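Long-range contact in Lin0012 protein (Listeria innocua, PDB 3K17), which probably phosphorylates phosphomevalonate with ATP in the mevalonate pathway of isoprenoid biosynthesis, as a member of the GHMP kinase family: residues Tyr115-Ser120 with Gly319-Ala324. Numbering follows the deposited sequence.
Sequences YGLGSS and GDCGIA
Gly-116 and Asp-320 pack against each other where the glycine-rich turn before helix 119-135 meets the start of strand 321-326, a small buried contact joining the N- and C-terminal regions of the GHMP kinase fold. The sequence YGLGSS matches the family's glycine- and serine-rich phosphate-binding motif, which in relatives wraps the ATP phosphates; Gly-118 occupies the N-cap position of the helix that follows. The two backbones come closest at Gly-116 and Asp-320, whose CA atoms are 5.2 Å apart. Here the Asp-320 carboxylate lies against bare backbone, its CG 3.8 Å from Gly-116 CA, on the side where the glycine has no side chain to keep it off. Gly-116 has a positive phi (89°), a conformation that glycine adopts readily. One residue on from Asp-320, Cys-321 turns its thiol toward the turn: chi1 of -61° sets SG beside its own backbone N, and the sulfur ends 3.5 Å from Tyr-115 O and 4.5 Å from the Leu-117 methyl CD2. Leu-15 of strand 7-18 touches both Leu-117 and Cys-321, while the Tyr-115 ring meets Trp-219 edge-to-face. One water joins the two backbones, donating to Gly-116 O at 3.2 Å and accepting from Cys-321 N at 3.1 Å.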
loop_
_atom_site.group_PDB
_atom_site.type_symbol
_atom_site.label_atom_id
_atom_site.label_comp_id
_atom_site.label_asym_id
_atom_site.label_seq_id
_atom_site.Cartn_x
_atom_site.Cartn_y
_atom_site.Cartn_z
ATOM N N TYR A 115 -9.995 -26.155 -24.227
ATOM C CA TYR A 115 -10.227 -26.291 -25.666
ATOM C C TYR A 115 -10.723 -24.989 -26.272
ATOM O O TYR A 115 -10.647 -24.789 -27.486
ATOM C CB TYR A 115 -11.279 -27.359 -25.955
ATOM C CG TYR A 115 -10.809 -28.780 -25.793
ATOM C CD1 TYR A 115 -9.640 -29.222 -26.406
ATOM C CD2 TYR A 115 -11.565 -29.699 -25.072
ATOM C CE1 TYR A 115 -9.238 -30.554 -26.312
ATOM C CE2 TYR A 115 -11.172 -31.028 -24.968
ATOM C CZ TYR A 115 -10.009 -31.448 -25.595
ATOM O OH TYR A 115 -9.648 -32.770 -25.517
ATOM N N GLY A 116 -11.227 -24.104 -25.419
ATOM C CA GLY A 116 -11.769 -22.846 -25.902
ATOM C C GLY A 116 -13.245 -23.059 -26.209
ATOM O O GLY A 116 -13.764 -22.577 -27.214
ATOM N N LEU A 117 -13.921 -23.791 -25.331
ATOM C CA LEU A 117 -15.338 -24.092 -25.502
ATOM C C LEU A 117 -16.252 -23.263 -24.602
ATOM O O LEU A 117 -17.392 -23.650 -24.343
ATOM C CB LEU A 117 -15.564 -25.588 -25.269
ATOM C CG LEU A 117 -14.770 -26.411 -26.298
ATOM C CD1 LEU A 117 -14.829 -27.902 -26.000
ATOM C CD2 LEU A 117 -15.340 -26.108 -27.678
ATOM N N GLY A 118 -15.751 -22.122 -24.127
ATOM C CA GLY A 118 -16.559 -21.252 -23.281
ATOM C C GLY A 118 -16.568 -21.636 -21.813
ATOM O O GLY A 118 -17.601 -21.573 -21.152
ATOM N N SER A 119 -15.407 -22.016 -21.289
ATOM C CA SER A 119 -15.324 -22.422 -19.894
ATOM C C SER A 119 -15.977 -21.464 -18.909
ATOM O O SER A 119 -16.735 -21.897 -18.054
ATOM C CB SER A 119 -13.861 -22.658 -19.499
ATOM O OG SER A 119 -13.333 -23.771 -20.199
ATOM N N SER A 120 -15.701 -20.168 -19.025
ATOM C CA SER A 120 -16.270 -19.202 -18.086
ATOM C C SER A 120 -17.791 -19.074 -18.210
ATOM O O SER A 120 -18.500 -18.996 -17.207
ATOM C CB SER A 120 -15.600 -17.821 -18.249
ATOM O OG SER A 120 -15.824 -17.255 -19.541
ATOM N N GLY A 319 -6.025 -19.405 -32.307
ATOM C CA GLY A 319 -5.798 -20.717 -31.731
ATOM C C GLY A 319 -7.141 -21.358 -31.439
ATOM O O GLY A 319 -8.101 -21.168 -32.187
ATOM N N ASP A 320 -7.221 -22.096 -30.338
ATOM C CA ASP A 320 -8.449 -22.772 -29.952
ATOM C C ASP A 320 -8.955 -23.681 -31.072
ATOM O O ASP A 320 -8.155 -24.314 -31.756
ATOM C CB ASP A 320 -9.523 -21.756 -29.537
ATOM C CG ASP A 320 -9.221 -21.111 -28.188
ATOM O OD1 ASP A 320 -8.388 -21.662 -27.428
ATOM O OD2 ASP A 320 -9.822 -20.059 -27.881
ATOM N N CYS A 321 -10.269 -23.745 -31.273
ATOM C CA CYS A 321 -10.812 -24.626 -32.301
ATOM C C CYS A 321 -11.198 -23.998 -33.625
ATOM O O CYS A 321 -11.548 -22.813 -33.707
ATOM C CB CYS A 321 -12.049 -25.359 -31.780
ATOM S SG CYS A 321 -11.789 -26.423 -30.346
ATOM N N GLY A 322 -11.129 -24.829 -34.661
ATOM C CA GLY A 322 -11.552 -24.439 -35.990
ATOM C C GLY A 322 -12.738 -25.369 -36.231
ATOM O O GLY A 322 -12.834 -26.408 -35.572
ATOM N N ILE A 323 -13.639 -25.016 -37.144
ATOM C CA ILE A 323 -14.810 -25.854 -37.422
ATOM C C ILE A 323 -15.040 -25.990 -38.925
ATOM O O ILE A 323 -14.538 -25.183 -39.707
ATOM C CB ILE A 323 -16.100 -25.255 -36.815
ATOM C CG1 ILE A 323 -16.324 -23.851 -37.383
ATOM C CG2 ILE A 323 -16.006 -25.235 -35.297
ATOM C CD1 ILE A 323 -17.632 -23.207 -36.976
ATOM N N ALA A 324 -15.815 -26.996 -39.320
ATOM C CA ALA A 324 -16.095 -27.205 -40.734
ATOM C C ALA A 324 -17.395 -27.953 -41.014
ATOM O O ALA A 324 -17.909 -28.684 -40.165
ATOM C CB ALA A 324 -14.934 -27.953 -41.379
HETATM O O HOH W 1 -12.842 -22.448 -30.263
#